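Local structure of binding component of ABC transporter (3K4U) at residues R81-E86 against D201-L206; G92-V97 against L179-T184; L118-G123 against F160-P165. The protein probably serves as the solute-binding component of an ABC transporter, here holding a lysine molecule in the cleft between its two lobes. One frame throughout, in Å; residues are numbered along the deposited sequence.

Overall arrangement
The three contacts are spread over a two-lobed solute-binding fold with lysine held between the lobes. Contact 1 sits in one lobe, where strand 83-84 meets helix 200-216. Contacts 2 and 3 lie on the opposite side of the chain's centre, their own centres about 10 Å apart; contact 1 is about 32 Å from contact 2 and about 27 Å from contact 3, centre to centre. All reach one mixed sheet, in which strands 89-98 and 159-163 are neighbours and join contacts 2 and 3. Along the chain they are nested: contact 1 encloses contact 2, which encloses contact 3, the one that supplies K121, F162 and D163 to the lysine pocket.

Contact 1: residues R81-E86 against D201-L206; sequences RVNFVE and DFLNWL
V85 drives its CG2 methyl into the groove between L203 and L206, two residues three apart on one flank of helix 200-216. V85 CG2 does most of the touching, 3.5 Å from L206 CB and 3.8 Å from L203 CD2. With CG1 anti to the backbone N (chi1 159°), CG2 is left anti to the carbonyl carbon, and this is the branch that faces the helix. The other methyl only grazes L206, at 4.1 Å between V85 CG1 and L206 CB. V85 crosses L206 at about a right angle, whereas it and L203 slide past each other in opposite directions. L203 leans in with its end, and its CD2 also lies 3.6 Å from the backbone oxygen of F84, covering the strand's main chain with a methyl.

Across the two segments the contact is apolar: helix 200-216 packs on strand 83-84 and the residue after it, within the solute-binding protein family 3 fold. Residues N83 and V85 pair by backbone with I195 and W193 of strand 189-195, so the sheet sets the line along which V85 meets the helix. The backbone N of E86 is bonded to the side chain of N207, the next residue of the helix after L206.

N83 brings its side chain to L203 only loosely, ND2 being 4.3 Å from L203 CD1. Its amide is engaged elsewhere: ND2 donates to OD1 of D201 in a neighbouring subunit, and F84 O accepts from ND2 of N204 in that subunit.

Contact 2: residues G92-V97 against L179-T184; sequences GQSLLV and LVHLDT
The backbone oxygen of L95 is approached by three groups from the strand opposite. L182 N is the main donor, 2.8 Å from L95 O, though its N-H is bent to 132°. H181 adds a weak bond from its ring, ND1 to L95 O at 3.4 Å, almost straight at 175°, and the CA-H of H181 also points at this oxygen. The imidazole takes L95 O at its edge because CG stands anti to the backbone N (chi1 -173°), which turns the ring along the partner strand. S94 CB meets the same ring edge, near CE1, and the L96 side chain lies obliquely across, its CD2 3.7 Å from ND1 of H181.

L182 answers through its own oxygen, which accepts from L95 N at 3.1 Å; S94 OG adds a weak bond there. Two residues on, V97 and V180 form the other hydrogen-bonded antiparallel pair, V97 N to V180 O at 3.0 Å and V180 N to V97 O at 2.8 Å. Between them L96 and H181 are the non-hydrogen-bonded pair. L95, V97, V180 and L182 share one face of the sheet, where V97 CG1 comes to 4.1 Å from L182 CD1. Strand 179-182 thus runs antiparallel along one edge of strand 89-98, whose other edge is bonded to strand 159-163. On the face of L96 and H181, N167 of helix 164-175 packs against both.

The weak bond from H181 ND1 probably helps fix the rotation of the ring, while the backbone pairs carry the joining of the strands.

Contact 3: residues L118-G123 against F160-P165; sequences LVTKFG and FIFDLP. With LYS (lysine), chain K.
OG1 of T120 and CG of F162 both stand anti to the backbone N (chi1 -154° in each), and this brings the hydroxyl of T120 up to both the I161 carbonyl and the F162 ring. T120 OG1 donates to I161 O at 2.5 Å, nearly along the C=O axis. The same OG1 sits at the ring edge of F162, 3.6 Å from CD1, the two side chains crossing at about a right angle. Behind the hydroxyl, T120 CB packs on I161 CG2 at 3.5 Å.

One step back, a weak backbone bond from I161 N to V119 O, 3.3 Å long, joins the strands in parallel, V119 opposite F160. Both belong to the parallel part of the sheet in this lobe, where strand 117-121 lies between 138-142 and 159-163, as in other periplasmic-type binding proteins. Helix 125-133 covers the face of L118, T120 and I161; helix 145-154 covers F160 on the other. Putting a valine at T120 would probably leave I161 O without its hydroxyl partner and the F162 edge less firmly placed.

Beyond the paired residues the strand ends open onto the lysine ligand. F162 CZ lies 3.6 Å from the ligand CG, which sits obliquely to the ring. The ligand CE is at the ring edge. D163 OD1 accepts from the ligand's alpha-amino N at 2.7 Å, and K121 lays its CE alongside the ligand CE at 3.8 Å. K121 NZ itself bonds to D143 O, while E12, T73, R78, G71 and S125 supply further hydrogen bonds to the ligand.

Contact 1: residues R81-E86 against D201-L206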
loop_
_atom_site.group_PDB
_atom_site.type_symbol
_atom_site.label_atom_id
_atom_site.label_comp_id
_atom_site.label_asym_id
_atom_site.label_seq_id
_atom_site.Cartn_x
_atom_site.Cartn_y
_atom_site.Cartn_z
ATOM N N ARG E 81 -17.981 25.550 20.665
ATOM C CA ARG E 81 -19.369 25.938 20.903
ATOM C C ARG E 81 -20.391 25.025 20.247
ATOM O O ARG E 81 -21.443 24.745 20.849
ATOM C CB ARG E 81 -19.601 27.391 20.511
ATOM C CG ARG E 81 -18.703 28.354 21.256
ATOM C CD ARG E 81 -19.218 29.778 21.209
ATOM N NE ARG E 81 -18.993 30.435 19.922
ATOM C CZ ARG E 81 -19.884 31.219 19.305
ATOM N NH1 ARG E 81 -21.090 31.433 19.834
ATOM N NH2 ARG E 81 -19.565 31.772 18.134
ATOM N N VAL E 82 -20.079 24.574 19.027
ATOM C CA VAL E 82 -20.794 23.484 18.369
ATOM C C VAL E 82 -19.843 22.322 18.056
ATOM O O VAL E 82 -18.622 22.507 18.177
ATOM C CB VAL E 82 -21.488 23.972 17.063
ATOM C CG1 VAL E 82 -22.668 24.870 17.405
ATOM C CG2 VAL E 82 -20.531 24.689 16.114
ATOM N N ASN E 83 -20.376 21.158 17.635
ATOM C CA ASN E 83 -19.571 20.019 17.174
ATOM C C ASN E 83 -19.613 19.995 15.666
ATOM O O ASN E 83 -20.627 20.382 15.057
ATOM C CB ASN E 83 -20.127 18.667 17.597
ATOM C CG ASN E 83 -19.917 18.343 19.050
ATOM O OD1 ASN E 83 -18.964 18.783 19.692
ATOM N ND2 ASN E 83 -20.800 17.533 19.578
ATOM N N PHE E 84 -18.528 19.505 15.060
ATOM C CA PHE E 84 -18.443 19.409 13.631
ATOM C C PHE E 84 -18.369 17.985 13.145
ATOM O O PHE E 84 -17.912 17.108 13.854
ATOM C CB PHE E 84 -17.215 20.104 13.167
ATOM C CG PHE E 84 -17.370 21.565 13.044
ATOM C CD1 PHE E 84 -17.998 22.097 11.930
ATOM C CD2 PHE E 84 -16.870 22.412 14.004
ATOM C CE1 PHE E 84 -18.132 23.432 11.786
ATOM C CE2 PHE E 84 -16.998 23.768 13.853
ATOM C CZ PHE E 84 -17.645 24.272 12.748
ATOM N N VAL E 85 -18.860 17.773 11.933
ATOM C CA VAL E 85 -18.844 16.505 11.262
ATOM C C VAL E 85 -17.560 16.429 10.428
ATOM O O VAL E 85 -17.070 17.456 9.992
ATOM C CB VAL E 85 -20.091 16.416 10.365
ATOM C CG1 VAL E 85 -19.925 15.400 9.261
ATOM C CG2 VAL E 85 -21.279 16.043 11.212
ATOM N N GLU E 86 -16.999 15.243 10.215
ATOM C CA GLU E 86 -15.783 15.128 9.364
ATOM C C GLU E 86 -15.893 16.096 8.192
ATOM O O GLU E 86 -16.932 16.220 7.612
ATOM C CB GLU E 86 -15.578 13.675 8.889
ATOM C CG GLU E 86 -15.014 12.787 9.980
ATOM C CD GLU E 86 -13.725 13.368 10.576
ATOM O OE1 GLU E 86 -12.694 13.397 9.845
ATOM O OE2 GLU E 86 -13.720 13.794 11.755
ATOM N N ASP E 201 -24.873 10.292 18.518
ATOM C CA ASP E 201 -25.688 9.583 17.526
ATOM C C ASP E 201 -25.834 10.297 16.204
ATOM O O ASP E 201 -25.731 9.695 15.148
ATOM C CB ASP E 201 -27.068 9.381 18.074
ATOM C CG ASP E 201 -27.053 8.566 19.328
ATOM O OD1 ASP E 201 -26.144 7.713 19.444
ATOM O OD2 ASP E 201 -27.937 8.765 20.191
ATOM N N PHE E 202 -26.103 11.580 16.250
ATOM C CA PHE E 202 -26.414 12.268 15.044
ATOM C C PHE E 202 -25.126 12.455 14.262
ATOM O O PHE E 202 -25.130 12.278 13.062
ATOM C CB PHE E 202 -27.113 13.592 15.375
ATOM C CG PHE E 202 -27.586 14.357 14.179
ATOM C CD1 PHE E 202 -28.076 13.714 13.088
ATOM C CD2 PHE E 202 -27.557 15.745 14.179
ATOM C CE1 PHE E 202 -28.545 14.418 11.995
ATOM C CE2 PHE E 202 -28.006 16.483 13.055
ATOM C CZ PHE E 202 -28.511 15.806 11.959
ATOM N N LEU E 203 -24.043 12.845 14.951
ATOM C CA LEU E 203 -22.652 12.711 14.439
ATOM C C LEU E 203 -22.351 11.365 13.813
ATOM O O LEU E 203 -21.879 11.304 12.673
ATOM C CB LEU E 203 -21.663 12.869 15.567
ATOM C CG LEU E 203 -21.070 14.233 15.774
ATOM C CD1 LEU E 203 -20.177 14.162 16.982
ATOM C CD2 LEU E 203 -20.321 14.467 14.520
ATOM N N ASN E 204 -22.617 10.275 14.530
ATOM C CA ASN E 204 -22.439 8.972 13.914
ATOM C C ASN E 204 -23.145 8.967 12.597
ATOM O O ASN E 204 -22.543 8.631 11.594
ATOM C CB ASN E 204 -22.994 7.843 14.774
ATOM C CG ASN E 204 -22.494 6.503 14.334
ATOM O OD1 ASN E 204 -23.258 5.602 13.968
ATOM N ND2 ASN E 204 -21.188 6.357 14.357
ATOM N N TRP E 205 -24.420 9.382 12.581
ATOM C CA TRP E 205 -25.247 9.304 11.361
ATOM C C TRP E 205 -24.678 10.147 10.255
ATOM O O TRP E 205 -24.547 9.691 9.118
ATOM C CB TRP E 205 -26.691 9.706 11.612
ATOM C CG TRP E 205 -27.564 9.335 10.448
ATOM C CD1 TRP E 205 -28.229 8.178 10.295
ATOM C CD2 TRP E 205 -27.829 10.119 9.282
ATOM N NE1 TRP E 205 -28.875 8.171 9.078
ATOM C CE2 TRP E 205 -28.661 9.373 8.459
ATOM C CE3 TRP E 205 -27.433 11.393 8.858
ATOM C CZ2 TRP E 205 -29.103 9.831 7.221
ATOM C CZ3 TRP E 205 -27.892 11.877 7.631
ATOM C CH2 TRP E 205 -28.706 11.085 6.817
ATOM N N LEU E 206 -24.325 11.378 10.574
ATOM C CA LEU E 206 -23.791 12.255 9.551
ATOM C C LEU E 206 -22.494 11.750 8.939
ATOM O O LEU E 206 -22.357 11.724 7.718
ATOM C CB LEU E 206 -23.560 13.642 10.106
ATOM C CG LEU E 206 -24.718 14.601 10.309
ATOM C CD1 LEU E 206 -25.894 14.031 9.614
ATOM C CD2 LEU E 206 -24.940 14.708 11.751
#

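Contact 2: residues G92-V97 against L179-T184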
loop_
_atom_site.group_PDB
_atom_site.type_symbol
_atom_site.label_atom_id
_atom_site.label_comp_id
_atom_site.label_asym_id
_atom_site.label_seq_id
_atom_site.Cartn_x
_atom_site.Cartn_y
_atom_site.Cartn_z
ATOM N N GLY E 92 -9.288 26.956 0.562
ATOM C CA GLY E 92 -8.341 27.965 1.058
ATOM C C GLY E 92 -8.716 29.366 0.616
ATOM O O GLY E 92 -9.530 29.553 -0.295
ATOM N N GLN E 93 -8.143 30.364 1.266
ATOM C CA GLN E 93 -8.359 31.726 0.812
ATOM C C GLN E 93 -7.537 32.093 -0.412
ATOM O O GLN E 93 -6.391 31.679 -0.550
ATOM C CB GLN E 93 -8.111 32.725 1.935
ATOM C CG GLN E 93 -9.364 33.427 2.379
ATOM C CD GLN E 93 -10.208 32.557 3.231
ATOM O OE1 GLN E 93 -10.906 31.677 2.746
ATOM N NE2 GLN E 93 -10.144 32.775 4.532
ATOM N N SER E 94 -8.150 32.853 -1.304
ATOM C CA SER E 94 -7.516 33.310 -2.515
ATOM C C SER E 94 -7.738 34.798 -2.635
ATOM O O SER E 94 -8.360 35.414 -1.774
ATOM C CB SER E 94 -8.147 32.633 -3.715
ATOM O OG SER E 94 -7.343 31.586 -4.194
ATOM N N LEU E 95 -7.202 35.375 -3.706
ATOM C CA LEU E 95 -7.280 36.801 -3.946
ATOM C C LEU E 95 -7.905 37.127 -5.315
ATOM O O LEU E 95 -7.593 36.487 -6.333
ATOM C CB LEU E 95 -5.904 37.434 -3.785
ATOM C CG LEU E 95 -5.116 37.121 -2.503
ATOM C CD1 LEU E 95 -3.776 37.827 -2.520
ATOM C CD2 LEU E 95 -5.886 37.489 -1.229
ATOM N N LEU E 96 -8.817 38.096 -5.325
ATOM C CA LEU E 96 -9.251 38.680 -6.576
ATOM C C LEU E 96 -8.702 40.097 -6.620
ATOM O O LEU E 96 -8.921 40.857 -5.678
ATOM C CB LEU E 96 -10.773 38.679 -6.690
ATOM C CG LEU E 96 -11.545 37.364 -6.832
ATOM C CD1 LEU E 96 -13.022 37.692 -7.053
ATOM C CD2 LEU E 96 -11.001 36.474 -7.951
ATOM N N VAL E 97 -7.981 40.440 -7.697
ATOM C CA VAL E 97 -7.317 41.762 -7.842
ATOM C C VAL E 97 -7.786 42.504 -9.100
ATOM O O VAL E 97 -8.330 41.892 -10.020
ATOM C CB VAL E 97 -5.737 41.629 -7.829
ATOM C CG1 VAL E 97 -5.262 40.723 -6.672
ATOM C CG2 VAL E 97 -5.187 41.102 -9.166
ATOM N N LEU E 179 -11.353 41.617 -13.386
ATOM C CA LEU E 179 -10.452 41.256 -12.295
ATOM C C LEU E 179 -9.573 40.081 -12.698
ATOM O O LEU E 179 -9.752 39.509 -13.789
ATOM C CB LEU E 179 -11.259 40.904 -11.048
ATOM C CG LEU E 179 -11.710 41.992 -10.060
ATOM C CD1 LEU E 179 -12.154 43.277 -10.737
ATOM C CD2 LEU E 179 -12.823 41.426 -9.207
ATOM N N VAL E 180 -8.606 39.744 -11.836
ATOM C CA VAL E 180 -7.787 38.546 -12.035
ATOM C C VAL E 180 -7.586 37.773 -10.738
ATOM O O VAL E 180 -7.204 38.344 -9.708
ATOM C CB VAL E 180 -6.428 38.836 -12.689
ATOM C CG1 VAL E 180 -5.663 37.521 -12.906
ATOM C CG2 VAL E 180 -6.613 39.549 -14.013
ATOM N N HIS E 181 -7.841 36.471 -10.829
ATOM C CA HIS E 181 -7.805 35.519 -9.728
ATOM C C HIS E 181 -6.382 35.034 -9.402
ATOM O O HIS E 181 -5.809 34.202 -10.128
ATOM C CB HIS E 181 -8.675 34.328 -10.146
ATOM C CG HIS E 181 -8.902 33.309 -9.078
ATOM N ND1 HIS E 181 -8.756 33.582 -7.734
ATOM C CD2 HIS E 181 -9.329 32.026 -9.158
ATOM C CE1 HIS E 181 -9.061 32.506 -7.031
ATOM N NE2 HIS E 181 -9.423 31.551 -7.870
ATOM N N LEU E 182 -5.808 35.549 -8.317
ATOM C CA LEU E 182 -4.580 34.966 -7.783
ATOM C C LEU E 182 -4.952 33.754 -6.928
ATOM O O LEU E 182 -5.335 33.891 -5.751
ATOM C CB LEU E 182 -3.756 35.999 -7.018
ATOM C CG LEU E 182 -2.908 36.841 -7.977
ATOM C CD1 LEU E 182 -2.221 37.976 -7.240
ATOM C CD2 LEU E 182 -1.871 35.963 -8.724
ATOM N N ASP E 183 -4.853 32.568 -7.530
ATOM C CA ASP E 183 -5.498 31.397 -6.953
ATOM C C ASP E 183 -4.628 30.511 -6.057
ATOM O O ASP E 183 -5.053 29.407 -5.670
ATOM C CB ASP E 183 -6.246 30.581 -8.013
ATOM C CG ASP E 183 -5.333 30.005 -9.079
ATOM O OD1 ASP E 183 -4.249 29.472 -8.753
ATOM O OD2 ASP E 183 -5.732 30.064 -10.261
ATOM N N THR E 184 -3.438 30.983 -5.698
ATOM C CA THR E 184 -2.695 30.251 -4.691
ATOM C C THR E 184 -3.521 30.280 -3.408
ATOM O O THR E 184 -4.006 31.319 -3.003
ATOM C CB THR E 184 -1.270 30.807 -4.453
ATOM O OG1 THR E 184 -0.681 31.161 -5.709
ATOM C CG2 THR E 184 -0.395 29.763 -3.765
#

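Contact 3: residues L118-G123 against F160-P165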
loop_
_atom_site.group_PDB
_atom_site.type_symbol
_atom_site.label_atom_id
_atom_site.label_comp_id
_atom_site.label_asym_id
_atom_site.label_seq_id
_atom_site.Cartn_x
_atom_site.Cartn_y
_atom_site.Cartn_z
ATOM N N LEU E 118 -7.453 46.404 0.859
ATOM C CA LEU E 118 -7.981 45.033 0.721
ATOM C C LEU E 118 -9.306 44.773 1.475
ATOM O O LEU E 118 -9.439 45.038 2.684
ATOM C CB LEU E 118 -6.913 44.053 1.173
ATOM C CG LEU E 118 -7.217 42.637 1.661
ATOM C CD1 LEU E 118 -6.782 41.643 0.615
ATOM C CD2 LEU E 118 -6.460 42.436 2.949
ATOM N N VAL E 119 -10.283 44.226 0.754
ATOM C CA VAL E 119 -11.631 44.077 1.322
ATOM C C VAL E 119 -12.207 42.667 1.381
ATOM O O VAL E 119 -12.006 41.836 0.460
ATOM C CB VAL E 119 -12.649 45.019 0.682
ATOM C CG1 VAL E 119 -12.323 46.461 1.052
ATOM C CG2 VAL E 119 -12.677 44.838 -0.809
ATOM N N THR E 120 -12.924 42.416 2.478
ATOM C CA THR E 120 -13.708 41.201 2.624
ATOM C C THR E 120 -14.981 41.376 3.500
ATOM O O THR E 120 -15.290 42.478 3.995
ATOM C CB THR E 120 -12.831 40.053 3.156
ATOM O OG1 THR E 120 -13.378 38.794 2.736
ATOM C CG2 THR E 120 -12.729 40.096 4.671
ATOM N N LYS E 121 -15.698 40.278 3.694
ATOM C CA LYS E 121 -16.896 40.313 4.485
ATOM C C LYS E 121 -16.549 40.322 5.980
ATOM O O LYS E 121 -15.484 39.814 6.382
ATOM C CB LYS E 121 -17.763 39.106 4.147
ATOM C CG LYS E 121 -18.872 38.824 5.191
ATOM C CD LYS E 121 -19.427 37.427 4.953
ATOM C CE LYS E 121 -20.676 37.180 5.730
ATOM N NZ LYS E 121 -21.782 38.023 5.242
ATOM N N PHE E 122 -17.454 40.855 6.799
ATOM C CA PHE E 122 -17.194 40.986 8.229
ATOM C C PHE E 122 -17.356 39.684 9.024
ATOM O O PHE E 122 -18.273 38.877 8.756
ATOM C CB PHE E 122 -18.066 42.084 8.847
ATOM C CG PHE E 122 -17.849 42.264 10.324
ATOM C CD1 PHE E 122 -16.787 43.068 10.800
ATOM C CD2 PHE E 122 -18.662 41.605 11.248
ATOM C CE1 PHE E 122 -16.562 43.239 12.173
ATOM C CE2 PHE E 122 -18.435 41.761 12.643
ATOM C CZ PHE E 122 -17.373 42.580 13.095
ATOM N N GLY E 123 -16.486 39.514 10.025
ATOM C CA GLY E 123 -16.543 38.363 10.947
ATOM C C GLY E 123 -16.530 37.003 10.265
ATOM O O GLY E 123 -17.309 36.135 10.604
ATOM N N PHE E 160 -9.772 41.630 -3.368
ATOM C CA PHE E 160 -10.742 40.902 -2.546
ATOM C C PHE E 160 -10.137 39.576 -2.039
ATOM O O PHE E 160 -9.410 38.899 -2.764
ATOM C CB PHE E 160 -11.987 40.644 -3.400
ATOM C CG PHE E 160 -13.112 39.959 -2.670
ATOM C CD1 PHE E 160 -13.860 40.637 -1.705
ATOM C CD2 PHE E 160 -13.450 38.650 -2.967
ATOM C CE1 PHE E 160 -14.883 40.000 -1.033
ATOM C CE2 PHE E 160 -14.476 38.026 -2.288
ATOM C CZ PHE E 160 -15.191 38.709 -1.324
ATOM N N ILE E 161 -10.409 39.226 -0.789
ATOM C CA ILE E 161 -9.902 37.971 -0.191
ATOM C C ILE E 161 -11.060 37.148 0.335
ATOM O O ILE E 161 -11.942 37.671 1.005
ATOM C CB ILE E 161 -8.936 38.187 0.983
ATOM C CG1 ILE E 161 -8.393 36.823 1.478
ATOM C CG2 ILE E 161 -9.635 38.943 2.131
ATOM C CD1 ILE E 161 -7.268 36.909 2.578
ATOM N N PHE E 162 -11.050 35.854 0.044
ATOM C CA PHE E 162 -12.154 34.998 0.433
ATOM C C PHE E 162 -11.845 33.573 0.013
ATOM O O PHE E 162 -10.918 33.344 -0.756
ATOM C CB PHE E 162 -13.446 35.480 -0.253
ATOM C CG PHE E 162 -14.680 35.129 0.497
ATOM C CD1 PHE E 162 -15.165 35.972 1.493
ATOM C CD2 PHE E 162 -15.361 33.958 0.220
ATOM C CE1 PHE E 162 -16.301 35.624 2.216
ATOM C CE2 PHE E 162 -16.490 33.609 0.932
ATOM C CZ PHE E 162 -16.966 34.443 1.930
ATOM N N ASP E 163 -12.635 32.637 0.532
ATOM C CA ASP E 163 -12.622 31.261 0.112
ATOM C C ASP E 163 -12.529 31.161 -1.403
ATOM O O ASP E 163 -13.264 31.818 -2.146
ATOM C CB ASP E 163 -13.857 30.515 0.626
ATOM C CG ASP E 163 -13.945 30.478 2.161
ATOM O OD1 ASP E 163 -14.541 29.520 2.735
ATOM O OD2 ASP E 163 -13.432 31.415 2.796
ATOM N N LEU E 164 -11.587 30.320 -1.837
ATOM C CA LEU E 164 -11.233 30.154 -3.243
ATOM C C LEU E 164 -12.391 29.740 -4.150
ATOM O O LEU E 164 -12.449 30.167 -5.304
ATOM C CB LEU E 164 -10.096 29.136 -3.367
ATOM C CG LEU E 164 -9.488 28.894 -4.738
ATOM C CD1 LEU E 164 -8.041 28.646 -4.522
ATOM C CD2 LEU E 164 -10.133 27.711 -5.418
ATOM N N PRO E 165 -13.304 28.887 -3.649
ATOM C CA PRO E 165 -14.349 28.457 -4.582
ATOM C C PRO E 165 -15.321 29.566 -4.883
ATOM O O PRO E 165 -15.917 29.576 -5.951
ATOM C CB PRO E 165 -15.006 27.287 -3.867
ATOM C CG PRO E 165 -13.916 26.802 -2.879
ATOM C CD PRO E 165 -13.297 28.074 -2.424
HETATM N N LYS K . -15.547 29.528 5.223
HETATM C CA LYS K . -16.121 30.823 5.526
HETATM C C LYS K . -16.240 30.929 7.029
HETATM O O LYS K . -16.445 29.914 7.691
HETATM C CB LYS K . -17.516 30.947 4.896
HETATM C CG LYS K . -17.999 32.363 4.690
HETATM C CD LYS K . -19.474 32.441 4.875
HETATM C CE LYS K . -20.069 33.747 4.337
HETATM N NZ LYS K . -21.550 33.693 4.220
HETATM O OXT LYS K . -16.144 32.009 7.608
#